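Local coordinates for protein 2-c-methyl-d-erythritol 4-phosphate cytidylyltransferase (Streptococcus pneumoniae, PDB 2VSH) that transfers the cytidylyl group of CTP to D-ribitol 5-phosphate, yielding the CDP-activated ribitol used for teichoic acid precursors in the bacterium, at residues H1-I7 with E106-H112; A131-V137 with Q172-C176; D30-I35 with L65-L70; E48-V54 with R76-G82. One frame throughout, in Å; residues are numbered along the deposited sequence. Where two conformers were deposited one is given.

Contact 1 of 4, residues H1-I7 with E106-H112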
# COMPACT_ATOMS: atom_id res chain seq x y z
N HIS A 1 -19.04 -3.99 31.82
CA HIS A 1 -19.52 -4.25 30.43
C HIS A 1 -18.74 -5.41 29.82
O HIS A 1 -17.70 -5.82 30.35
CB HIS A 1 -19.38 -3.00 29.56
CG HIS A 1 -17.98 -2.46 29.50
ND1 HIS A 1 -17.11 -2.75 28.47
CD2 HIS A 1 -17.31 -1.64 30.34
CE1 HIS A 1 -15.96 -2.15 28.69
NE2 HIS A 1 -16.05 -1.46 29.81
N MET A 2 -19.25 -5.95 28.72
CA MET A 2 -18.57 -7.04 28.03
C MET A 2 -17.68 -6.54 26.90
O MET A 2 -17.95 -5.50 26.31
CB MET A 2 -19.58 -8.03 27.46
CG MET A 2 -20.53 -8.65 28.48
SD MET A 2 -19.66 -9.79 29.58
CE MET A 2 -20.97 -10.98 29.83
N ILE A 3 -16.62 -7.29 26.62
CA ILE A 3 -15.78 -7.05 25.45
C ILE A 3 -15.73 -8.35 24.66
O ILE A 3 -15.39 -9.42 25.19
CB ILE A 3 -14.34 -6.63 25.83
CG1 ILE A 3 -14.34 -5.37 26.70
CG2 ILE A 3 -13.52 -6.39 24.57
CD1 ILE A 3 -13.04 -5.14 27.46
N TYR A 4 -16.08 -8.26 23.38
CA TYR A 4 -16.08 -9.41 22.48
C TYR A 4 -15.04 -9.21 21.39
O TYR A 4 -14.71 -8.07 21.04
CB TYR A 4 -17.47 -9.59 21.86
CG TYR A 4 -18.55 -9.86 22.91
CD1 TYR A 4 -19.30 -8.81 23.45
CD2 TYR A 4 -18.78 -11.14 23.37
CE1 TYR A 4 -20.29 -9.06 24.43
CE2 TYR A 4 -19.74 -11.39 24.34
CZ TYR A 4 -20.50 -10.35 24.86
OH TYR A 4 -21.44 -10.62 25.82
N ALA A 5 -14.52 -10.31 20.86
CA ALA A 5 -13.78 -10.24 19.61
C ALA A 5 -14.75 -10.59 18.49
O ALA A 5 -15.57 -11.51 18.64
CB ALA A 5 -12.58 -11.19 19.61
N GLY A 6 -14.66 -9.82 17.40
CA GLY A 6 -15.45 -10.03 16.19
C GLY A 6 -14.53 -10.32 15.01
O GLY A 6 -14.01 -9.40 14.37
N ILE A 7 -14.35 -11.61 14.71
CA ILE A 7 -13.41 -12.03 13.67
C ILE A 7 -14.13 -12.15 12.31
O ILE A 7 -15.06 -12.96 12.14
CB ILE A 7 -12.69 -13.36 14.07
CG1 ILE A 7 -12.05 -13.24 15.47
CG2 ILE A 7 -11.68 -13.79 13.00
CD1 ILE A 7 -11.02 -12.10 15.64
N GLU A 106 -22.90 -0.26 26.63
CA GLU A 106 -21.47 -0.16 26.89
C GLU A 106 -20.68 -1.36 26.38
O GLU A 106 -19.45 -1.30 26.32
CB GLU A 106 -21.17 0.14 28.37
CG GLU A 106 -21.54 1.59 28.82
CD GLU A 106 -20.97 2.67 27.88
OE1 GLU A 106 -19.75 2.66 27.58
OE2 GLU A 106 -21.74 3.55 27.44
N ASP A 107 -21.37 -2.43 25.98
CA ASP A 107 -20.70 -3.62 25.44
C ASP A 107 -19.94 -3.30 24.15
O ASP A 107 -20.46 -2.62 23.28
CB ASP A 107 -21.70 -4.75 25.17
CG ASP A 107 -22.33 -5.29 26.44
OD1 ASP A 107 -21.71 -5.20 27.52
OD2 ASP A 107 -23.47 -5.78 26.37
N ILE A 108 -18.70 -3.79 24.06
CA ILE A 108 -17.78 -3.42 22.99
C ILE A 108 -17.42 -4.64 22.12
O ILE A 108 -17.38 -5.77 22.62
CB ILE A 108 -16.50 -2.79 23.62
CG1 ILE A 108 -16.76 -1.33 24.00
CG2 ILE A 108 -15.30 -2.87 22.67
CD1 ILE A 108 -15.81 -0.84 25.09
N VAL A 109 -17.20 -4.43 20.82
CA VAL A 109 -16.66 -5.47 19.95
C VAL A 109 -15.34 -5.01 19.36
O VAL A 109 -15.24 -3.90 18.83
CB VAL A 109 -17.67 -5.95 18.84
CG1 VAL A 109 -18.01 -4.83 17.83
CG2 VAL A 109 -17.12 -7.18 18.09
N VAL A 110 -14.32 -5.86 19.49
CA VAL A 110 -13.04 -5.66 18.82
C VAL A 110 -13.08 -6.43 17.50
O VAL A 110 -12.90 -7.65 17.50
CB VAL A 110 -11.83 -6.11 19.71
CG1 VAL A 110 -10.48 -5.88 19.00
CG2 VAL A 110 -11.82 -5.38 21.06
N THR A 111 -13.35 -5.73 16.39
CA THR A 111 -13.44 -6.36 15.07
C THR A 111 -12.07 -6.46 14.41
O THR A 111 -11.24 -5.55 14.53
CB THR A 111 -14.44 -5.65 14.10
OG1 THR A 111 -13.92 -4.38 13.69
CG2 THR A 111 -15.82 -5.48 14.75
N HIS A 112 -11.82 -7.57 13.71
CA HIS A 112 -10.49 -7.85 13.17
C HIS A 112 -10.58 -8.83 12.00
O HIS A 112 -11.35 -9.80 12.06
CB HIS A 112 -9.58 -8.40 14.28
CG HIS A 112 -8.15 -8.57 13.86
ND1 HIS A 112 -7.32 -7.51 13.58
CD2 HIS A 112 -7.40 -9.69 13.66
CE1 HIS A 112 -6.12 -7.96 13.24
NE2 HIS A 112 -6.15 -9.28 13.27
O HOH W 1 -23.56 -9.11 25.62
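I3-I7 and I108-H112 run side by side as parallel strands, their short axes 4.4 Å apart at closest and turned by 26°. Backbone bonds run from M2 O, which accepts I108 N, to G6 O, which accepts H112 N; V110 N to Y4 O measures 2.7 Å and is almost straight. D107 extends the ladder with its side chain, OD1 taking the M2 N-H at 2.8 Å from the anti side of the carboxylate. OD2 accepts T104 N, so the carboxylate links the start of the first strand to the loop before the second.

On the face of I3, A5 and V110, I3 CG2, the branch anti to the backbone N, crosses V110 CG2 at 4.0 Å, where both meet I128 of helix 121-133. On the other, Y4 presents CD1 to I108 O near the ring plane, and its OH meets a water at 2.6 Å. G6 has no side chain, which lets V109 CG2 settle 3.8 Å from G6 CA. T111 OG1 turns to Q172 O.

Branched apolar residues fill the interior while main-chain polar groups satisfy one another, in a regularly bonded, buried pair whose ends lead to L8 and S114, which probably bind CTP.

Contact 2 of 4, residues A131-V137 with Q172-C176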
# COMPACT_ATOMS: atom_id res chain seq x y z
N ALA A 131 -11.08 2.53 23.34
CA ALA A 131 -12.55 2.49 23.22
C ALA A 131 -13.30 3.06 24.44
O ALA A 131 -14.46 3.47 24.34
CB ALA A 131 -13.04 1.07 22.89
N GLN A 132 -12.62 3.11 25.59
CA GLN A 132 -13.24 3.61 26.82
C GLN A 132 -13.55 5.10 26.74
O GLN A 132 -14.59 5.54 27.22
CB GLN A 132 -12.37 3.32 28.05
CG GLN A 132 -12.10 1.83 28.27
CD GLN A 132 -11.14 1.55 29.43
OE1 GLN A 132 -10.94 2.39 30.32
NE2 GLN A 132 -10.54 0.36 29.41
N ASN A 133 -12.68 5.88 26.11
CA ASN A 133 -12.90 7.32 26.03
C ASN A 133 -13.18 7.87 24.63
O ASN A 133 -13.20 9.08 24.43
CB ASN A 133 -11.75 8.08 26.71
CG ASN A 133 -10.53 7.20 26.94
OD1 ASN A 133 -10.10 6.47 26.03
ND2 ASN A 133 -9.98 7.24 28.15
N HIS A 134 -13.43 6.98 23.67
CA HIS A 134 -13.74 7.44 22.33
C HIS A 134 -14.93 6.68 21.74
O HIS A 134 -15.39 5.70 22.32
CB HIS A 134 -12.50 7.38 21.44
CG HIS A 134 -11.32 8.10 22.02
ND1 HIS A 134 -11.23 9.47 22.05
CD2 HIS A 134 -10.20 7.63 22.63
CE1 HIS A 134 -10.09 9.82 22.62
NE2 HIS A 134 -9.45 8.72 22.98
N ASP A 135 -15.45 7.16 20.62
CA ASP A 135 -16.60 6.51 19.99
C ASP A 135 -16.16 5.22 19.31
O ASP A 135 -16.86 4.19 19.38
CB ASP A 135 -17.28 7.45 19.00
CG ASP A 135 -17.93 8.63 19.70
OD1 ASP A 135 -18.63 8.39 20.70
OD2 ASP A 135 -17.76 9.76 19.25
N ALA A 136 -14.99 5.27 18.68
CA ALA A 136 -14.43 4.10 18.01
C ALA A 136 -12.91 4.18 17.95
O ALA A 136 -12.33 5.20 18.30
CB ALA A 136 -15.04 3.93 16.61
N VAL A 137 -12.28 3.09 17.52
CA VAL A 137 -10.82 3.04 17.40
C VAL A 137 -10.48 2.38 16.07
O VAL A 137 -11.09 1.39 15.70
CB VAL A 137 -10.18 2.18 18.55
CG1 VAL A 137 -8.64 2.29 18.52
CG2 VAL A 137 -10.71 2.61 19.90
N GLN A 172 -10.70 -2.69 14.48
CA GLN A 172 -11.56 -1.54 14.55
C GLN A 172 -12.55 -1.84 15.67
O GLN A 172 -13.23 -2.88 15.65
CB GLN A 172 -12.27 -1.31 13.21
CG GLN A 172 -11.31 -1.10 12.07
CD GLN A 172 -11.97 -0.79 10.73
OE1 GLN A 172 -11.47 0.02 9.96
NE2 GLN A 172 -13.09 -1.44 10.44
N THR A 173 -12.62 -0.95 16.65
CA THR A 173 -13.26 -1.24 17.93
C THR A 173 -14.30 -0.19 18.29
O THR A 173 -14.08 1.01 18.12
CB THR A 173 -12.18 -1.37 19.05
OG1 THR A 173 -11.26 -2.41 18.68
CG2 THR A 173 -12.80 -1.69 20.42
N PHE A 174 -15.45 -0.65 18.78
CA PHE A 174 -16.57 0.24 19.04
C PHE A 174 -17.67 -0.46 19.84
O PHE A 174 -17.70 -1.68 19.92
CB PHE A 174 -17.12 0.82 17.71
CG PHE A 174 -17.20 -0.19 16.59
CD1 PHE A 174 -18.15 -1.19 16.60
CD2 PHE A 174 -16.31 -0.12 15.52
CE1 PHE A 174 -18.21 -2.13 15.56
CE2 PHE A 174 -16.37 -1.04 14.49
CZ PHE A 174 -17.32 -2.05 14.51
N ARG A 175 -18.58 0.32 20.42
CA ARG A 175 -19.74 -0.23 21.13
C ARG A 175 -20.66 -0.87 20.11
O ARG A 175 -20.91 -0.30 19.04
CB ARG A 175 -20.45 0.85 21.93
CG ARG A 175 -19.68 1.28 23.18
CD ARG A 175 -19.99 2.70 23.65
NE ARG A 175 -18.94 3.08 24.60
CZ ARG A 175 -17.78 3.67 24.28
NH1 ARG A 175 -17.48 3.99 23.03
NH2 ARG A 175 -16.91 3.92 25.23
N CYS A 176 -21.10 -2.09 20.41
CA CYS A 176 -21.97 -2.86 19.51
C CYS A 176 -23.23 -2.07 19.15
O CYS A 176 -23.58 -2.01 17.98
CB CYS A 176 -22.39 -4.16 20.18
SG CYS A 176 -21.03 -5.31 20.54
O HOH W 2 -18.76 3.18 20.49
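NH1 of R175 is a double donor, giving one N-H to H134 O at 2.8 Å and another to a water at 3.0 Å. The H134 oxygen lies in the guanidinium plane, and NH1 in turn lies in the carbonyl plane of H134. That same water accepts R175 N, tying the arginine's head to its own backbone. NH2 reaches A131 O at 2.6 Å, but the angle is poor and the bond weak. An extended chain from CG to NE carries the guanidinium to this turn, where carbonyls at the end of a helix offer several acceptors to a cation. NE also forms a salt bridge with E106, a second anchor for the group.

Beyond the turn, V137 and T173 form an antiparallel hydrogen-bonded pair, with V137 N to T173 O at 2.8 Å and T173 N to V137 O at 3.0 Å. CG2 of T173, anti to the backbone N, meets A131 CB at 3.7 Å, while OG1 binds N127. The small A136 sets its CB at the edge of the F174 ring.

Strand 165-175 is held between strands 108-113 and 136-142, with helix 121-133 over T173 and the F174 ring meeting F201 and F179 on the other face.

Contact 3 of 4, residues D30-I35 with L65-L70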
# COMPACT_ATOMS: atom_id res chain seq x y z
N ASP A 30 1.68 -24.84 10.50
CA ASP A 30 0.99 -26.12 10.64
C ASP A 30 -0.49 -25.99 11.05
O ASP A 30 -1.15 -26.98 11.38
CB ASP A 30 1.79 -27.04 11.58
CG ASP A 30 3.16 -27.44 11.00
OD1 ASP A 30 3.21 -28.27 10.06
OD2 ASP A 30 4.19 -26.91 11.49
N ARG A 31 -1.01 -24.76 10.96
CA ARG A 31 -2.39 -24.45 11.35
C ARG A 31 -2.98 -23.42 10.40
O ARG A 31 -2.24 -22.56 9.90
CB ARG A 31 -2.41 -23.90 12.78
CG ARG A 31 -2.40 -25.01 13.82
CD ARG A 31 -1.65 -24.67 15.10
NE ARG A 31 -1.60 -23.24 15.40
CZ ARG A 31 -0.47 -22.56 15.52
NH1 ARG A 31 0.70 -23.16 15.36
NH2 ARG A 31 -0.51 -21.27 15.80
N PRO A 32 -4.31 -23.49 10.14
CA PRO A 32 -4.96 -22.53 9.25
C PRO A 32 -4.79 -21.11 9.74
O PRO A 32 -4.80 -20.85 10.96
CB PRO A 32 -6.46 -22.90 9.32
CG PRO A 32 -6.49 -24.31 9.81
CD PRO A 32 -5.26 -24.47 10.69
N ILE A 33 -4.66 -20.17 8.80
CA ILE A 33 -4.53 -18.76 9.15
C ILE A 33 -5.59 -18.32 10.15
O ILE A 33 -5.28 -17.63 11.14
CB ILE A 33 -4.52 -17.85 7.87
CG1 ILE A 33 -3.23 -18.10 7.07
CG2 ILE A 33 -4.62 -16.36 8.27
CD1 ILE A 33 -3.25 -17.63 5.60
N LEU A 34 -6.85 -18.73 9.92
CA LEU A 34 -7.95 -18.37 10.82
C LEU A 34 -7.66 -18.77 12.26
O LEU A 34 -7.99 -18.03 13.20
CB LEU A 34 -9.26 -19.02 10.36
CG LEU A 34 -10.48 -18.82 11.28
CD1 LEU A 34 -10.87 -17.33 11.44
CD2 LEU A 34 -11.67 -19.66 10.82
N ILE A 35 -7.06 -19.94 12.43
CA ILE A 35 -6.74 -20.47 13.76
C ILE A 35 -5.68 -19.63 14.47
O ILE A 35 -5.83 -19.32 15.66
CB ILE A 35 -6.34 -21.96 13.69
CG1 ILE A 35 -7.56 -22.82 13.30
CG2 ILE A 35 -5.70 -22.43 15.01
CD1 ILE A 35 -8.79 -22.71 14.26
N LEU A 65 -12.53 -26.95 12.41
CA LEU A 65 -11.20 -26.39 12.69
C LEU A 65 -11.00 -26.05 14.17
O LEU A 65 -9.95 -26.34 14.75
CB LEU A 65 -10.98 -25.14 11.83
CG LEU A 65 -10.19 -25.18 10.51
CD1 LEU A 65 -10.06 -26.56 9.84
CD2 LEU A 65 -10.72 -24.13 9.56
N VAL A 66 -12.03 -25.46 14.78
CA VAL A 66 -12.04 -25.18 16.23
C VAL A 66 -11.97 -26.48 17.04
O VAL A 66 -11.15 -26.58 17.96
CB VAL A 66 -13.28 -24.36 16.64
CG1 VAL A 66 -13.42 -24.27 18.17
CG2 VAL A 66 -13.21 -22.97 16.02
N ASP A 67 -12.78 -27.46 16.68
CA ASP A 67 -12.74 -28.77 17.33
C ASP A 67 -11.35 -29.37 17.25
O ASP A 67 -10.84 -29.94 18.22
CB ASP A 67 -13.76 -29.73 16.72
CG ASP A 67 -15.18 -29.45 17.17
OD1 ASP A 67 -15.37 -28.66 18.11
OD2 ASP A 67 -16.11 -30.04 16.58
N LYS A 68 -10.73 -29.24 16.07
CA LYS A 68 -9.45 -29.88 15.78
C LYS A 68 -8.27 -29.12 16.38
O LYS A 68 -7.36 -29.73 16.95
CB LYS A 68 -9.24 -29.99 14.26
CG LYS A 68 -8.01 -30.81 13.87
CD LYS A 68 -7.79 -30.84 12.37
CE LYS A 68 -6.93 -32.03 11.95
NZ LYS A 68 -5.62 -32.08 12.65
N TYR A 69 -8.26 -27.80 16.22
CA TYR A 69 -7.09 -27.00 16.57
C TYR A 69 -7.18 -26.30 17.92
O TYR A 69 -6.15 -25.99 18.52
CB TYR A 69 -6.74 -26.00 15.44
CG TYR A 69 -6.18 -26.68 14.22
CD1 TYR A 69 -7.00 -26.94 13.11
CD2 TYR A 69 -4.86 -27.12 14.19
CE1 TYR A 69 -6.47 -27.61 11.99
CE2 TYR A 69 -4.34 -27.78 13.09
CZ TYR A 69 -5.14 -28.00 11.98
OH TYR A 69 -4.61 -28.67 10.91
N LEU A 70 -8.40 -26.05 18.39
CA LEU A 70 -8.61 -25.27 19.61
C LEU A 70 -9.69 -25.88 20.53
O LEU A 70 -10.55 -25.15 21.02
CB LEU A 70 -8.99 -23.84 19.24
CG LEU A 70 -7.98 -22.98 18.48
CD1 LEU A 70 -8.68 -21.76 17.94
CD2 LEU A 70 -6.80 -22.57 19.35
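The Y69 ring is sandwiched between P32 and K68, its own neighbour in the helix. CD of P32 stands over one face, 3.8 Å from the centroid and 18° off the ring normal, a CH-pi contact for which the stiff proline ring with its polarised CD hydrogens is well suited. The opposite face is met by K68 CG, offset toward the rim. R31 approaches obliquely, its CG 3.3 Å from Y69 CD2; bends in its chain at chi2 and chi3 carry the guanidinium away to a salt bridge with E39, so that the tyrosine meets the aliphatic part of the arginine.

Deeper in, I35 crosses Y69 at about a right angle and rests CG2 on Y69 CB at 3.7 Å. With CG1 beside the backbone N (chi1 -68°) and a bend at chi2, CD1 reaches the 65-70 segment, where it meets L70 CD1 tip to tip at 3.8 Å and lies at the same distance from L65 O. P32 CG also touches L65 CG, at 3.9 Å. The branched aliphatics suit this inner part, while Y69, only partly exposed, suits the outer.

P32 sits at the N-cap of helix 33-42, and L70 follows the last turn of helix 59-69. Two helices packing on one side of a largely parallel sheet, as here, belong to the layered alpha/beta architecture of the GT-A clan.

Contact 4 of 4, residues E48-V54 with R76-G82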
# COMPACT_ATOMS: atom_id res chain seq x y z
N GLU A 48 -14.83 -11.71 26.52
CA GLU A 48 -15.89 -12.64 26.91
C GLU A 48 -16.04 -13.80 25.92
O GLU A 48 -15.92 -14.96 26.29
CB GLU A 48 -17.21 -11.87 27.08
CG GLU A 48 -18.41 -12.71 27.47
CD GLU A 48 -18.37 -13.30 28.88
OE1 GLU A 48 -19.36 -13.99 29.23
OE2 GLU A 48 -17.39 -13.11 29.64
N LYS A 49 -16.33 -13.49 24.65
CA LYS A 49 -16.44 -14.52 23.61
C LYS A 49 -15.70 -14.05 22.39
O LYS A 49 -15.54 -12.86 22.19
CB LYS A 49 -17.90 -14.76 23.21
CG LYS A 49 -18.78 -15.42 24.25
CD LYS A 49 -18.30 -16.81 24.60
CE LYS A 49 -19.33 -17.56 25.42
NZ LYS A 49 -18.67 -18.54 26.31
N ILE A 50 -15.29 -15.00 21.56
CA ILE A 50 -14.70 -14.72 20.27
C ILE A 50 -15.69 -15.16 19.20
O ILE A 50 -15.98 -16.35 19.06
CB ILE A 50 -13.35 -15.47 20.09
CG1 ILE A 50 -12.36 -14.96 21.14
CG2 ILE A 50 -12.80 -15.23 18.69
CD1 ILE A 50 -11.27 -15.95 21.48
N VAL A 51 -16.26 -14.18 18.51
CA VAL A 51 -17.36 -14.44 17.59
C VAL A 51 -16.80 -14.32 16.18
O VAL A 51 -16.27 -13.27 15.81
CB VAL A 51 -18.55 -13.45 17.80
CG1 VAL A 51 -19.74 -13.87 16.95
CG2 VAL A 51 -18.94 -13.38 19.29
N VAL A 52 -16.90 -15.41 15.43
CA VAL A 52 -16.30 -15.49 14.10
C VAL A 52 -17.39 -15.54 13.01
O VAL A 52 -18.21 -16.45 12.98
CB VAL A 52 -15.40 -16.74 13.95
CG1 VAL A 52 -14.48 -16.61 12.73
CG2 VAL A 52 -14.57 -16.98 15.22
N GLY A 53 -17.36 -14.55 12.12
CA GLY A 53 -18.31 -14.48 11.01
C GLY A 53 -17.73 -15.17 9.79
O GLY A 53 -16.74 -14.73 9.24
N VAL A 54 -18.36 -16.26 9.37
CA VAL A 54 -17.89 -17.05 8.24
C VAL A 54 -19.01 -17.14 7.20
O VAL A 54 -20.19 -17.09 7.54
CB VAL A 54 -17.44 -18.47 8.72
CG1 VAL A 54 -17.18 -19.38 7.57
CG2 VAL A 54 -16.17 -18.37 9.57
N ARG A 76 -15.52 -20.81 24.27
CA ARG A 76 -15.18 -19.39 24.16
C ARG A 76 -15.44 -18.84 22.75
O ARG A 76 -15.42 -17.63 22.54
CB ARG A 76 -13.70 -19.17 24.49
CG ARG A 76 -13.20 -19.82 25.79
CD ARG A 76 -13.38 -18.94 27.06
NE ARG A 76 -13.44 -17.50 26.78
CZ ARG A 76 -12.42 -16.72 26.44
NH1 ARG A 76 -11.17 -17.20 26.31
NH2 ARG A 76 -12.64 -15.44 26.23
N ILE A 77 -15.64 -19.75 21.79
CA ILE A 77 -15.72 -19.37 20.38
C ILE A 77 -17.13 -19.62 19.85
O ILE A 77 -17.69 -20.69 20.09
CB ILE A 77 -14.67 -20.12 19.53
CG1 ILE A 77 -13.26 -19.76 20.03
CG2 ILE A 77 -14.85 -19.78 18.04
CD1 ILE A 77 -12.18 -20.75 19.71
N ILE A 78 -17.69 -18.62 19.17
CA ILE A 78 -18.98 -18.75 18.49
C ILE A 78 -18.74 -18.53 17.00
O ILE A 78 -18.27 -17.47 16.60
CB ILE A 78 -20.05 -17.74 19.04
CG1 ILE A 78 -20.41 -18.07 20.49
CG2 ILE A 78 -21.31 -17.74 18.17
CD1 ILE A 78 -21.15 -16.93 21.25
N ILE A 79 -19.00 -19.57 16.21
CA ILE A 79 -19.04 -19.44 14.75
C ILE A 79 -20.45 -19.03 14.30
O ILE A 79 -21.44 -19.66 14.69
CB ILE A 79 -18.63 -20.76 14.02
CG1 ILE A 79 -17.31 -21.31 14.58
CG2 ILE A 79 -18.53 -20.54 12.50
CD1 ILE A 79 -16.07 -20.41 14.37
N THR A 80 -20.54 -17.98 13.49
CA THR A 80 -21.84 -17.53 12.97
C THR A 80 -21.75 -17.17 11.49
O THR A 80 -20.66 -16.94 10.97
CB THR A 80 -22.46 -16.38 13.83
OG1 THR A 80 -23.86 -16.25 13.53
CG2 THR A 80 -21.73 -15.04 13.61
N LYS A 81 -22.90 -17.18 10.82
CA LYS A 81 -22.97 -16.82 9.41
C LYS A 81 -22.67 -15.34 9.21
O LYS A 81 -23.35 -14.48 9.76
CB LYS A 81 -24.34 -17.17 8.84
CG LYS A 81 -24.43 -17.02 7.33
CD LYS A 81 -25.78 -17.48 6.82
CE LYS A 81 -25.94 -17.09 5.35
NZ LYS A 81 -27.22 -17.59 4.76
N GLY A 82 -21.63 -15.06 8.42
CA GLY A 82 -21.30 -13.69 8.02
C GLY A 82 -22.22 -13.21 6.90
O GLY A 82 -23.21 -13.86 6.55
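V54 O accepts the G82 N-H at 2.6 Å, the shortest bond of a nearly straight-bonded parallel ladder; the donor here lies above the carbonyl plane, as the chain turns out of the strand. Next come V52 N to I78 O at 2.7 Å, then I50 N to R76 O, I78 N to I50 O and T80 N to V52 O, each at 2.8 Å. T80 O takes V54 N. At the start of the pair R76 NH2 adds a weak bond to E48 O, 3.3 Å long, with the oxygen near the guanidinium plane. K49 bends at chi2, laying CD 3.6 Å from R76 O while NZ binds E75 O.

I50, V51, V52, V54 and I77 to T80 are beta-branched, which favours extended chains. V52 and I79 lie side by side on one face, CD1 of the isoleucine 3.8 Å from V52 CB because chi2 folds it back (-64°). I50 and I77 share that face, which helices 33-42 and 59-69 cover, the latter through V66 on I77 and I79. On the other, V51 CG1 crosses T80 CG2, and helix 86-100 packs on both residues. G82, lacking a side chain, fits close to G53, CA to CA 4.3 Å.

The strands and helix 59-69 make a beta-alpha-beta crossover, as in Rossmann-like nucleotide-binding folds; G82 leads into G83 to S89, which probably bind CTP.

Contacts 1, 2 and 4 lie on one mixed sheet, ordered 77-81, 50-54, 3-9, 108-113, 165-175, 136-142 and 208-212. Contact 4 neighbours contact 1 through strands 50-54 and 3-9, their centres about 11 Å apart; contact 2 adjoins on the other flank, centres about 9 Å apart, through strands 108-113 and 165-175. Contact 3 lies in the helical layer against one face of the sheet, its centre about 14 Å from that of contact 4, and touches it where L34 meets V52 and V66 meets I77. Along the chain, contacts 3 and 4 interleave, both lie between the segments of contact 1, and contact 2 follows. The early half therefore forms a parallel alpha/beta core bearing the probable CTP-binding loops; the later part adds the reversed strand 165-175 and strands 136-142 and 208-212.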